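Local coordinates for protein glycosyl hydrolase, family 38 (Enterococcus faecalis, PDB 5KBP) that is a family 38 glycoside hydrolase that probably hydrolyses alpha-mannosidic linkages, at residues Q389-I394 and A806-H811; H404-F409 and V420-E425; Y451-P456 and D505-I510; K459-R464 and V492-K497. All blocks are in the same frame, centred on the assembly; numbering follows the deposited sequence.

Contact 1. Residues Q389-I394 and A806-H811; sequences QLTEAI and ATTARH. With SO4 (sulfate ion), chain D; SO4 (sulfate ion), chain J; SO4 (sulfate ion), chain G.
T391, in the last turn of helix 362-393, comes within 6.2 Å of T808 (CA to CA), where the chain has just left strand 804-807. The contact is a helix C-terminus packed against a strand end and the loop beyond it, with no clear hydrogen bond between the segments. T391 CB lies 3.9 Å from T808 CB, and the methyl of T391 rests against the side chain of A806. T391 OG1 turns back to the T387 carbonyl of its own helix. H811 shares the contact with T391, its imidazole slotted in beside the carbonyls at the helix end: T391 O lies in the ring plane, 3.1 Å from H811 CE1, and I394 O also sits at the edge, near that plane. A chi1 of 46°, with CG between the backbone N and the carbonyl carbon, turns this ring edge to the two carbonyls, and H811 NE2 is fixed by a 2.9 Å hydrogen bond with T808 OG1. The E392 carboxylate stands nearly upright to the ring, its plane 79° away. A sulfate, probably from the crystallisation liquor, lies near the N-terminal end of 389-394, where Q389 NE2 donates to sulfate O4 at 3.2 Å.

Contact 2. Residues H404-F409 and V420-E425; sequences HPFVLF and VTVEVE
The F406 ring and the V422 side chain form the centre of this contact between two sheets, a beta arch in which consecutive strands 404-410 and 416-430 enter opposing sheets of a sandwich. V422 CG1 sits over one face of the ring, 4.1 Å from its centroid and 28° off the normal, a CH-pi contact. V424 adds its CG2 on the same side of the ring, obliquely, 3.8 Å from F406 CD1. Two valine methyls thus share one side of the phenyl group. Farther along, the side chains of L408 and V420 lie antiparallel alongside each other, with L408 CD2 4.0 Å from V420 CG1, and the same leucine methyl, L408 CD2, also reaches V422 CG2 at 4.1 Å. V422 therefore serves two partners, one with each branch. At the other end H404 CB rests on V424 CG1 at 3.8 Å, and the imidazole lies obliquely by the backbone oxygen of E425.

What lets these groups meet is the spacing of the backbones: the axes of segments 404-409 and 420-425 come no closer than 7.9 Å and run at 147°, so side chains alone bridge the gap and no hydrogen bond joins the segments. Each strand is held in its own sheet instead: 404-410 lies between 503-511 and 804-807, and 416-430 pairs with 483-499. F507 and A805 extend the apolar layer around F406 and L408. F406 is aimed across the layer by a chi1 of 59°, which places CG between the backbone N and the carbonyl carbon and sets F406 CD2 3.7 Å from V422 CG1.

Contact 3. Residues Y451-P456 and D505-I510; sequences YQVIDP and DSFALI
Q452 and I454 bond to I510 and A508 as an antiparallel pair of beta strands; the axes of segments 451-454 and 505-510 are 4.6 Å apart at their closest, and their directions differ by 157°. Four backbone hydrogen bonds make the join, among them I510 N to Q452 O at 2.9 Å and A508 N to I454 O, also 2.9 Å; between them V453 faces L509 as a non-hydrogen-bonded pair. On the V453 side, V453 CG2 touches L509 CD1 at 3.7 Å while its other methyl reaches F507 CB, so one valine spans two residues of the partner strand. This face looks into the sandwich, where V492 of the opposite sheet meets both V453 and L509. Y451 stands roughly perpendicular to L509, its CB against the leucine CG. The other face carries Q452, I454, A508 and I510. Here the I454 and I510 side chains run athwart one another, and both place CG1 between the backbone N and the carbonyl carbon (chi1 58° and 63°), which brings I454 CD1 within 3.8 Å of I510 CD1. Q452 runs alongside I510 and donates a hydrogen bond from NE2 to E513 O. Past the strand end, P456 closes the contact with P456 CD 3.2 Å from S506 O.

Contact 4. Residues K459-R464 and V492-K497; sequences KAVASR and VELSVK
R464 and E493 carry most of this contact, side by side and pointing the same way from neighbouring antiparallel strands, 463-475 and 483-499, of a beta hairpin. Both side chains leave the backbone with CG anti to N. The glutamate then stays extended, while the arginine bends at chi3 (69°), which turns its guanidinium onto the carboxylate. The grip is side-on and falls on a single oxygen: R464 NE lies 2.9 Å and R464 NH2 2.8 Å from E493 OE1, both hydrogen bonds of one salt bridge. NE meets OE1 nearly along the C-O axis, whereas NH2 comes from above the carboxylate plane, and the two flat groups are turned 58° against each other rather than coplanar.

The backbones of the same two residues are also joined, by a 3.0 Å hydrogen bond from E493 N to R464 O and a weak one from R464 N to E493 O. S463, next in buried area, sits on the other face, with S463 CB 3.6 Å from L494 CD2 and 3.8 Å from V492 CG1. Ahead of it, strand 460-461 is bound to strand 451-454 instead, V461 pairing with V453, so the chain passes here from one sheet of the sandwich to the other. L494 reaches F406 and L408 in the opposing sheet.

One of the two backbone bonds being weak, the salt bridge adds a side-chain tie to the same residue pair. Two donors converging on OE1 would be expected to favour the ionised carboxylate of this buried glutamate.

Contacts 2, 3 and 4 lie in one beta sandwich, and contact 1 sets a helix end against its edge region. All are away from F253 and Y256, which bind calcium in a structure of this protein, though none is bound here. Contact 2 spans the two sheets. F406 N and L408 N probably bond to F507 O and D505 O of contact 3, whose centre is about 9 Å off, and V420 N to L494 O of contact 4, about 11 Å off by centres. Contacts 3 and 4, centres about 9 Å apart, join through V453 and V461. In contact 1, A806 and T808 pair with V407 and P405; its sulfates are probably from the crystallisation liquor.

Contact 1. Residues Q389-I394 and A806-H811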
loop_
_atom_site.group_PDB
_atom_site.type_symbol
_atom_site.label_atom_id
_atom_site.label_comp_id
_atom_site.label_asym_id
_atom_site.label_seq_id
_atom_site.Cartn_x
_atom_site.Cartn_y
_atom_site.Cartn_z
ATOM N N GLN A 389 28.272 8.004 -6.698
ATOM C CA GLN A 389 29.088 7.921 -7.905
ATOM C C GLN A 389 29.797 9.240 -8.191
ATOM O O GLN A 389 30.950 9.247 -8.636
ATOM C CB GLN A 389 28.218 7.501 -9.090
ATOM C CG GLN A 389 27.759 6.048 -9.035
ATOM C CD GLN A 389 26.482 5.801 -9.814
ATOM O OE1 GLN A 389 25.905 6.722 -10.393
ATOM N NE2 GLN A 389 26.028 4.554 -9.826
ATOM N N LEU A 390 29.125 10.367 -7.944
ATOM C CA LEU A 390 29.761 11.664 -8.153
ATOM C C LEU A 390 30.865 11.906 -7.130
ATOM O O LEU A 390 31.989 12.275 -7.492
ATOM C CB LEU A 390 28.713 12.778 -8.091
ATOM C CG LEU A 390 27.776 12.894 -9.295
ATOM C CD1 LEU A 390 26.718 13.958 -9.055
ATOM C CD2 LEU A 390 28.571 13.206 -10.551
ATOM N N THR A 391 30.566 11.693 -5.846
ATOM C CA THR A 391 31.553 11.950 -4.801
ATOM C C THR A 391 32.747 11.010 -4.901
ATOM O O THR A 391 33.866 11.396 -4.543
ATOM C CB THR A 391 30.902 11.834 -3.422
ATOM O OG1 THR A 391 30.252 10.562 -3.305
ATOM C CG2 THR A 391 29.881 12.946 -3.222
ATOM N N GLU A 392 32.539 9.781 -5.380
ATOM C CA GLU A 392 33.660 8.871 -5.583
ATOM C C GLU A 392 34.591 9.345 -6.692
ATOM O O GLU A 392 35.754 8.927 -6.729
ATOM C CB GLU A 392 33.153 7.464 -5.904
ATOM C CG GLU A 392 33.730 6.377 -5.011
ATOM C CD GLU A 392 32.978 6.236 -3.703
ATOM O OE1 GLU A 392 32.020 5.437 -3.650
ATOM O OE2 GLU A 392 33.338 6.931 -2.730
ATOM N N ALA A 393 34.108 10.205 -7.590
ATOM C CA ALA A 393 34.909 10.722 -8.690
ATOM C C ALA A 393 35.516 12.089 -8.404
ATOM O O ALA A 393 36.305 12.578 -9.218
ATOM C CB ALA A 393 34.062 10.802 -9.968
ATOM N N ILE A 394 35.173 12.712 -7.281
ATOM C CA ILE A 394 35.699 14.032 -6.946
ATOM C C ILE A 394 37.085 13.879 -6.335
ATOM O O ILE A 394 37.298 13.049 -5.443
ATOM C CB ILE A 394 34.746 14.772 -5.993
ATOM C CG1 ILE A 394 33.420 15.070 -6.695
ATOM C CG2 ILE A 394 35.377 16.060 -5.491
ATOM C CD1 ILE A 394 32.431 15.827 -5.840
ATOM N N ALA A 806 26.798 15.273 1.072
ATOM C CA ALA A 806 27.313 13.914 1.033
ATOM C C ALA A 806 28.761 13.906 1.491
ATOM O O ALA A 806 29.554 14.752 1.075
ATOM C CB ALA A 806 27.216 13.321 -0.371
ATOM N N THR A 807 29.095 12.942 2.340
ATOM C CA THR A 807 30.472 12.736 2.751
ATOM C C THR A 807 31.136 11.693 1.858
ATOM O O THR A 807 30.475 10.872 1.217
ATOM C CB THR A 807 30.544 12.292 4.213
ATOM O OG1 THR A 807 29.892 11.024 4.364
ATOM C CG2 THR A 807 29.867 13.315 5.114
ATOM N N THR A 808 32.463 11.745 1.817
ATOM C CA THR A 808 33.255 10.792 1.053
ATOM C C THR A 808 34.652 10.756 1.655
ATOM O O THR A 808 35.005 11.580 2.501
ATOM C CB THR A 808 33.298 11.157 -0.436
ATOM O OG1 THR A 808 34.037 10.164 -1.157
ATOM C CG2 THR A 808 33.955 12.512 -0.633
ATOM N N ALA A 809 35.441 9.781 1.216
ATOM C CA ALA A 809 36.785 9.606 1.737
ATOM C C ALA A 809 37.781 10.423 0.915
ATOM O O ALA A 809 37.431 11.073 -0.073
ATOM C CB ALA A 809 37.161 8.125 1.753
ATOM N N ARG A 810 39.042 10.399 1.338
ATOM C CA ARG A 810 40.110 11.026 0.575
ATOM C C ARG A 810 40.547 10.098 -0.549
ATOM O O ARG A 810 40.877 8.933 -0.310
ATOM C CB ARG A 810 41.301 11.357 1.474
ATOM C CG ARG A 810 41.061 12.490 2.454
ATOM C CD ARG A 810 42.345 12.863 3.182
ATOM N NE ARG A 810 43.337 13.464 2.293
ATOM C CZ ARG A 810 44.388 12.821 1.789
ATOM N NH1 ARG A 810 44.596 11.546 2.088
ATOM N NH2 ARG A 810 45.233 13.455 0.989
ATOM N N HIS A 811 40.548 10.616 -1.775
ATOM C CA HIS A 811 40.932 9.830 -2.938
ATOM C C HIS A 811 41.107 10.760 -4.127
ATOM O O HIS A 811 40.475 11.817 -4.202
ATOM C CB HIS A 811 39.886 8.752 -3.257
ATOM C CG HIS A 811 38.475 9.253 -3.236
ATOM N ND1 HIS A 811 37.998 10.176 -4.142
ATOM C CD2 HIS A 811 37.439 8.960 -2.416
ATOM C CE1 HIS A 811 36.727 10.429 -3.881
ATOM N NE2 HIS A 811 36.364 9.704 -2.838
HETATM S S SO4 D . 43.784 9.648 5.122
HETATM O O1 SO4 D . 43.700 8.210 5.364
HETATM O O2 SO4 D . 44.990 10.178 5.752
HETATM O O3 SO4 D . 43.840 9.897 3.684
HETATM O O4 SO4 D . 42.612 10.309 5.685
HETATM S S SO4 J . 47.946 10.506 -0.273
HETATM O O1 SO4 J . 48.980 10.646 -1.293
HETATM O O2 SO4 J . 48.238 11.401 0.842
HETATM O O3 SO4 J . 47.919 9.127 0.206
HETATM O O4 SO4 J . 46.648 10.849 -0.846
HETATM S S SO4 G . 29.197 2.041 -8.858
HETATM O O1 SO4 G . 29.716 0.753 -8.406
HETATM O O2 SO4 G . 29.397 3.040 -7.812
HETATM O O3 SO4 G . 29.905 2.453 -10.066
HETATM O O4 SO4 G . 27.772 1.918 -9.147
#

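Contact 2. Residues H404-F409 and V420-E425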
loop_
_atom_site.group_PDB
_atom_site.type_symbol
_atom_site.label_atom_id
_atom_site.label_comp_id
_atom_site.label_asym_id
_atom_site.label_seq_id
_atom_site.Cartn_x
_atom_site.Cartn_y
_atom_site.Cartn_z
ATOM N N HIS A 404 38.119 14.810 6.909
ATOM C CA HIS A 404 36.831 14.216 6.561
ATOM C C HIS A 404 36.134 15.109 5.543
ATOM O O HIS A 404 35.450 16.074 5.919
ATOM C CB HIS A 404 35.965 14.036 7.810
ATOM C CG HIS A 404 36.653 13.308 8.925
ATOM N ND1 HIS A 404 36.797 11.938 8.942
ATOM C CD2 HIS A 404 37.238 13.762 10.059
ATOM C CE1 HIS A 404 37.440 11.578 10.039
ATOM N NE2 HIS A 404 37.719 12.666 10.734
ATOM N N PRO A 405 36.274 14.842 4.247
ATOM C CA PRO A 405 35.664 15.717 3.243
ATOM C C PRO A 405 34.193 15.411 3.010
ATOM O O PRO A 405 33.718 14.290 3.211
ATOM C CB PRO A 405 36.489 15.429 1.982
ATOM C CG PRO A 405 36.937 14.022 2.154
ATOM C CD PRO A 405 37.123 13.803 3.636
ATOM N N PHE A 406 33.470 16.442 2.576
ATOM C CA PHE A 406 32.068 16.313 2.206
ATOM C C PHE A 406 31.774 17.286 1.073
ATOM O O PHE A 406 32.481 18.280 0.886
ATOM C CB PHE A 406 31.135 16.561 3.401
ATOM C CG PHE A 406 31.295 17.915 4.033
ATOM C CD1 PHE A 406 32.253 18.129 5.012
ATOM C CD2 PHE A 406 30.482 18.973 3.656
ATOM C CE1 PHE A 406 32.402 19.374 5.597
ATOM C CE2 PHE A 406 30.627 20.220 4.239
ATOM C CZ PHE A 406 31.588 20.420 5.210
ATOM N N VAL A 407 30.718 16.990 0.315
ATOM C CA VAL A 407 30.390 17.714 -0.909
ATOM C C VAL A 407 28.974 18.266 -0.808
ATOM O O VAL A 407 28.058 17.573 -0.353
ATOM C CB VAL A 407 30.533 16.810 -2.152
ATOM C CG1 VAL A 407 30.281 17.603 -3.423
ATOM C CG2 VAL A 407 31.909 16.162 -2.187
ATOM N N LEU A 408 28.799 19.513 -1.246
ATOM C CA LEU A 408 27.503 20.179 -1.281
ATOM C C LEU A 408 27.072 20.356 -2.731
ATOM O O LEU A 408 27.802 20.954 -3.526
ATOM C CB LEU A 408 27.563 21.535 -0.576
ATOM C CG LEU A 408 27.355 21.537 0.939
ATOM C CD1 LEU A 408 27.676 22.904 1.525
ATOM C CD2 LEU A 408 25.926 21.134 1.268
ATOM N N PHE A 409 25.890 19.847 -3.067
ATOM C CA PHE A 409 25.338 19.950 -4.410
ATOM C C PHE A 409 24.178 20.935 -4.428
ATOM O O PHE A 409 23.319 20.915 -3.541
ATOM C CB PHE A 409 24.841 18.593 -4.919
ATOM C CG PHE A 409 25.922 17.572 -5.099
ATOM C CD1 PHE A 409 26.314 16.768 -4.041
ATOM C CD2 PHE A 409 26.530 17.397 -6.330
ATOM C CE1 PHE A 409 27.301 15.818 -4.206
ATOM C CE2 PHE A 409 27.518 16.449 -6.501
ATOM C CZ PHE A 409 27.905 15.659 -5.437
ATOM N N VAL A 420 23.047 25.781 5.879
ATOM C CA VAL A 420 22.959 24.344 5.653
ATOM C C VAL A 420 23.476 23.595 6.872
ATOM O O VAL A 420 24.295 24.102 7.646
ATOM C CB VAL A 420 23.740 23.947 4.380
ATOM C CG1 VAL A 420 23.345 22.554 3.908
ATOM C CG2 VAL A 420 23.508 24.968 3.284
ATOM N N THR A 421 22.975 22.373 7.047
ATOM C CA THR A 421 23.428 21.448 8.077
ATOM C C THR A 421 23.952 20.190 7.400
ATOM O O THR A 421 23.281 19.626 6.528
ATOM C CB THR A 421 22.289 21.112 9.051
ATOM O OG1 THR A 421 22.294 22.042 10.142
ATOM C CG2 THR A 421 22.422 19.692 9.587
ATOM N N VAL A 422 25.151 19.760 7.789
ATOM C CA VAL A 422 25.807 18.597 7.202
ATOM C C VAL A 422 26.274 17.686 8.327
ATOM O O VAL A 422 26.984 18.131 9.236
ATOM C CB VAL A 422 26.996 19.000 6.309
ATOM C CG1 VAL A 422 27.755 17.766 5.849
ATOM C CG2 VAL A 422 26.522 19.821 5.119
ATOM N N GLU A 423 25.879 16.416 8.267
ATOM C CA GLU A 423 26.315 15.423 9.240
ATOM C C GLU A 423 27.524 14.686 8.678
ATOM O O GLU A 423 27.459 14.126 7.578
ATOM C CB GLU A 423 25.187 14.446 9.572
ATOM C CG GLU A 423 25.377 13.713 10.894
ATOM C CD GLU A 423 24.235 12.766 11.204
ATOM O OE1 GLU A 423 23.564 12.313 10.254
ATOM O OE2 GLU A 423 24.007 12.477 12.398
ATOM N N VAL A 424 28.623 14.692 9.427
ATOM C CA VAL A 424 29.890 14.122 8.984
ATOM C C VAL A 424 30.327 13.066 9.987
ATOM O O VAL A 424 30.382 13.332 11.194
ATOM C CB VAL A 424 30.973 15.206 8.827
ATOM C CG1 VAL A 424 32.271 14.592 8.321
ATOM C CG2 VAL A 424 30.494 16.307 7.893
ATOM N N GLU A 425 30.640 11.874 9.487
ATOM C CA GLU A 425 31.149 10.794 10.322
ATOM C C GLU A 425 32.621 11.042 10.628
ATOM O O GLU A 425 33.448 11.107 9.712
ATOM C CB GLU A 425 30.965 9.452 9.617
ATOM C CG GLU A 425 31.479 8.254 10.392
ATOM C CD GLU A 425 31.530 6.998 9.543
ATOM O OE1 GLU A 425 32.560 6.771 8.875
ATOM O OE2 GLU A 425 30.533 6.245 9.535
#

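Contact 3. Residues Y451-P456 and D505-I510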
loop_
_atom_site.group_PDB
_atom_site.type_symbol
_atom_site.label_atom_id
_atom_site.label_comp_id
_atom_site.label_asym_id
_atom_site.label_seq_id
_atom_site.Cartn_x
_atom_site.Cartn_y
_atom_site.Cartn_z
ATOM N N TYR A 451 36.703 20.879 15.644
ATOM C CA TYR A 451 36.949 20.726 14.219
ATOM C C TYR A 451 36.769 22.051 13.489
ATOM O O TYR A 451 36.199 23.010 14.014
ATOM C CB TYR A 451 36.029 19.659 13.614
ATOM C CG TYR A 451 36.472 18.247 13.919
ATOM C CD1 TYR A 451 37.354 17.578 13.079
ATOM C CD2 TYR A 451 36.017 17.584 15.051
ATOM C CE1 TYR A 451 37.767 16.287 13.357
ATOM C CE2 TYR A 451 36.422 16.293 15.336
ATOM C CZ TYR A 451 37.298 15.650 14.486
ATOM O OH TYR A 451 37.705 14.365 14.766
ATOM N N GLN A 452 37.265 22.079 12.254
ATOM C CA GLN A 452 37.303 23.284 11.439
ATOM C C GLN A 452 36.999 22.917 9.995
ATOM O O GLN A 452 37.465 21.888 9.499
ATOM C CB GLN A 452 38.674 23.968 11.546
ATOM C CG GLN A 452 38.873 25.169 10.640
ATOM C CD GLN A 452 40.266 25.757 10.767
ATOM O OE1 GLN A 452 40.974 25.926 9.774
ATOM N NE2 GLN A 452 40.667 26.069 11.994
ATOM N N VAL A 453 36.219 23.760 9.323
ATOM C CA VAL A 453 35.843 23.533 7.931
ATOM C C VAL A 453 36.817 24.275 7.028
ATOM O O VAL A 453 37.144 25.442 7.275
ATOM C CB VAL A 453 34.397 23.986 7.671
ATOM C CG1 VAL A 453 34.004 23.713 6.224
ATOM C CG2 VAL A 453 33.449 23.290 8.627
ATOM N N ILE A 454 37.286 23.600 5.979
ATOM C CA ILE A 454 38.204 24.194 5.018
ATOM C C ILE A 454 37.745 23.857 3.608
ATOM O O ILE A 454 37.073 22.848 3.375
ATOM C CB ILE A 454 39.662 23.728 5.232
ATOM C CG1 ILE A 454 39.761 22.205 5.126
ATOM C CG2 ILE A 454 40.202 24.229 6.566
ATOM C CD1 ILE A 454 41.185 21.696 5.077
ATOM N N ASP A 455 38.119 24.717 2.665
ATOM C CA ASP A 455 37.832 24.539 1.247
ATOM C C ASP A 455 39.010 23.810 0.607
ATOM O O ASP A 455 39.995 23.528 1.302
ATOM C CB ASP A 455 37.566 25.901 0.596
ATOM C CG ASP A 455 38.810 26.761 0.504
ATOM O OD1 ASP A 455 39.698 26.628 1.374
ATOM O OD2 ASP A 455 38.895 27.573 -0.440
ATOM N N PRO A 456 38.957 23.461 -0.686
ATOM C CA PRO A 456 40.124 22.801 -1.301
ATOM C C PRO A 456 41.413 23.598 -1.189
ATOM O O PRO A 456 42.495 22.999 -1.133
ATOM C CB PRO A 456 39.693 22.629 -2.763
ATOM C CG PRO A 456 38.218 22.527 -2.696
ATOM C CD PRO A 456 37.793 23.448 -1.592
ATOM N N ASP A 505 30.253 22.134 -4.482
ATOM C CA ASP A 505 31.409 22.651 -3.768
ATOM C C ASP A 505 31.859 21.631 -2.734
ATOM O O ASP A 505 31.032 21.049 -2.022
ATOM C CB ASP A 505 31.091 23.989 -3.089
ATOM C CG ASP A 505 30.930 25.125 -4.081
ATOM O OD1 ASP A 505 31.777 25.250 -4.991
ATOM O OD2 ASP A 505 29.952 25.892 -3.955
ATOM N N SER A 506 33.166 21.413 -2.656
ATOM C CA SER A 506 33.743 20.440 -1.741
ATOM C C SER A 506 34.367 21.145 -0.544
ATOM O O SER A 506 35.007 22.191 -0.688
ATOM C CB SER A 506 34.793 19.582 -2.449
ATOM O OG SER A 506 34.217 18.859 -3.523
ATOM N N PHE A 507 34.167 20.569 0.636
ATOM C CA PHE A 507 34.750 21.061 1.876
ATOM C C PHE A 507 35.311 19.874 2.650
ATOM O O PHE A 507 35.156 18.718 2.249
ATOM C CB PHE A 507 33.718 21.831 2.710
ATOM C CG PHE A 507 33.093 22.989 1.982
ATOM C CD1 PHE A 507 33.693 24.237 1.992
ATOM C CD2 PHE A 507 31.904 22.828 1.290
ATOM C CE1 PHE A 507 33.120 25.302 1.324
ATOM C CE2 PHE A 507 31.326 23.891 0.620
ATOM C CZ PHE A 507 31.935 25.129 0.638
ATOM N N ALA A 508 35.972 20.160 3.769
ATOM C CA ALA A 508 36.550 19.108 4.590
ATOM C C ALA A 508 36.502 19.525 6.051
ATOM O O ALA A 508 36.366 20.706 6.379
ATOM C CB ALA A 508 37.989 18.786 4.176
ATOM N N LEU A 509 36.624 18.532 6.929
ATOM C CA LEU A 509 36.570 18.729 8.373
ATOM C C LEU A 509 37.907 18.298 8.958
ATOM O O LEU A 509 38.211 17.101 9.007
ATOM C CB LEU A 509 35.415 17.936 8.985
ATOM C CG LEU A 509 34.681 18.554 10.174
ATOM C CD1 LEU A 509 34.017 19.858 9.768
ATOM C CD2 LEU A 509 33.654 17.577 10.723
ATOM N N ILE A 510 38.707 19.268 9.392
ATOM C CA ILE A 510 40.009 18.996 9.984
ATOM C C ILE A 510 39.976 19.392 11.454
ATOM O O ILE A 510 39.128 20.170 11.902
ATOM C CB ILE A 510 41.150 19.729 9.252
ATOM C CG1 ILE A 510 40.970 21.244 9.362
ATOM C CG2 ILE A 510 41.208 19.302 7.800
ATOM C CD1 ILE A 510 42.119 22.038 8.782
#

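Contact 4. Residues K459-R464 and V492-K497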
loop_
_atom_site.group_PDB
_atom_site.type_symbol
_atom_site.label_atom_id
_atom_site.label_comp_id
_atom_site.label_asym_id
_atom_site.label_seq_id
_atom_site.Cartn_x
_atom_site.Cartn_y
_atom_site.Cartn_z
ATOM N N LYS A 459 41.659 27.375 3.048
ATOM C CA LYS A 459 41.172 28.513 3.813
ATOM C C LYS A 459 39.997 28.092 4.685
ATOM O O LYS A 459 39.061 27.440 4.213
ATOM C CB LYS A 459 40.766 29.648 2.872
ATOM C CG LYS A 459 40.152 30.852 3.570
ATOM C CD LYS A 459 41.047 31.379 4.681
ATOM C CE LYS A 459 42.369 31.905 4.146
ATOM N NZ LYS A 459 43.239 32.398 5.250
ATOM N N ALA A 460 40.052 28.464 5.961
ATOM C CA ALA A 460 39.013 28.075 6.903
ATOM C C ALA A 460 37.687 28.733 6.550
ATOM O O ALA A 460 37.627 29.927 6.244
ATOM C CB ALA A 460 39.422 28.448 8.326
ATOM N N VAL A 461 36.618 27.942 6.593
ATOM C CA VAL A 461 35.264 28.419 6.331
ATOM C C VAL A 461 34.530 28.548 7.657
ATOM O O VAL A 461 34.641 27.677 8.529
ATOM C CB VAL A 461 34.517 27.470 5.374
ATOM C CG1 VAL A 461 33.142 28.029 5.028
ATOM C CG2 VAL A 461 35.337 27.236 4.114
ATOM N N ALA A 462 33.785 29.639 7.815
ATOM C CA ALA A 462 33.036 29.861 9.043
ATOM C C ALA A 462 31.966 28.790 9.219
ATOM O O ALA A 462 31.256 28.435 8.272
ATOM C CB ALA A 462 32.394 31.248 9.032
ATOM N N SER A 463 31.854 28.270 10.438
ATOM C CA SER A 463 30.912 27.196 10.722
ATOM C C SER A 463 30.620 27.175 12.218
ATOM O O SER A 463 31.133 27.993 12.987
ATOM C CB SER A 463 31.456 25.845 10.251
ATOM O OG SER A 463 32.539 25.424 11.061
ATOM N N ARG A 464 29.782 26.221 12.621
ATOM C CA ARG A 464 29.431 26.022 14.020
ATOM C C ARG A 464 29.073 24.559 14.220
ATOM O O ARG A 464 28.295 23.998 13.442
ATOM C CB ARG A 464 28.259 26.919 14.437
ATOM C CG ARG A 464 27.840 26.756 15.891
ATOM C CD ARG A 464 26.687 27.681 16.253
ATOM N NE ARG A 464 25.438 27.295 15.600
ATOM C CZ ARG A 464 24.516 26.516 16.155
ATOM N NH1 ARG A 464 24.700 26.038 17.379
ATOM N NH2 ARG A 464 23.409 26.215 15.491
ATOM N N VAL A 492 27.648 19.812 11.320
ATOM C CA VAL A 492 28.292 21.099 11.085
ATOM C C VAL A 492 27.321 22.009 10.348
ATOM O O VAL A 492 26.590 21.564 9.456
ATOM C CB VAL A 492 29.603 20.928 10.292
ATOM C CG1 VAL A 492 30.319 22.261 10.144
ATOM C CG2 VAL A 492 30.503 19.906 10.972
ATOM N N GLU A 493 27.316 23.286 10.723
ATOM C CA GLU A 493 26.416 24.281 10.155
ATOM C C GLU A 493 27.218 25.229 9.273
ATOM O O GLU A 493 28.182 25.846 9.740
ATOM C CB GLU A 493 25.693 25.048 11.261
ATOM C CG GLU A 493 24.466 25.812 10.802
ATOM C CD GLU A 493 23.702 26.429 11.958
ATOM O OE1 GLU A 493 24.347 26.869 12.933
ATOM O OE2 GLU A 493 22.455 26.465 11.896
ATOM N N LEU A 494 26.823 25.345 8.008
ATOM C CA LEU A 494 27.488 26.219 7.055
ATOM C C LEU A 494 26.524 27.287 6.557
ATOM O O LEU A 494 25.311 27.068 6.486
ATOM C CB LEU A 494 28.044 25.430 5.858
ATOM C CG LEU A 494 29.165 24.423 6.128
ATOM C CD1 LEU A 494 29.664 23.820 4.825
ATOM C CD2 LEU A 494 30.307 25.080 6.883
ATOM N N SER A 495 27.077 28.447 6.213
ATOM C CA SER A 495 26.315 29.567 5.665
ATOM C C SER A 495 26.678 29.696 4.188
ATOM O O SER A 495 27.725 30.252 3.844
ATOM C CB SER A 495 26.606 30.855 6.429
ATOM O OG SER A 495 25.880 31.946 5.889
ATOM N N VAL A 496 25.812 29.178 3.321
ATOM C CA VAL A 496 26.031 29.183 1.878
ATOM C C VAL A 496 25.319 30.389 1.281
ATOM O O VAL A 496 24.115 30.581 1.500
ATOM C CB VAL A 496 25.542 27.874 1.237
ATOM C CG1 VAL A 496 25.657 27.946 -0.276
ATOM C CG2 VAL A 496 26.337 26.697 1.782
ATOM N N LYS A 497 26.057 31.196 0.521
ATOM C CA LYS A 497 25.564 32.464 -0.006
ATOM C C LYS A 497 25.639 32.440 -1.528
ATOM O O LYS A 497 26.734 32.468 -2.101
ATOM C CB LYS A 497 26.370 33.632 0.562
ATOM C CG LYS A 497 25.929 35.000 0.075
ATOM C CD LYS A 497 26.781 36.097 0.695
ATOM C CE LYS A 497 26.380 37.474 0.191
ATOM N NZ LYS A 497 27.222 38.545 0.794
#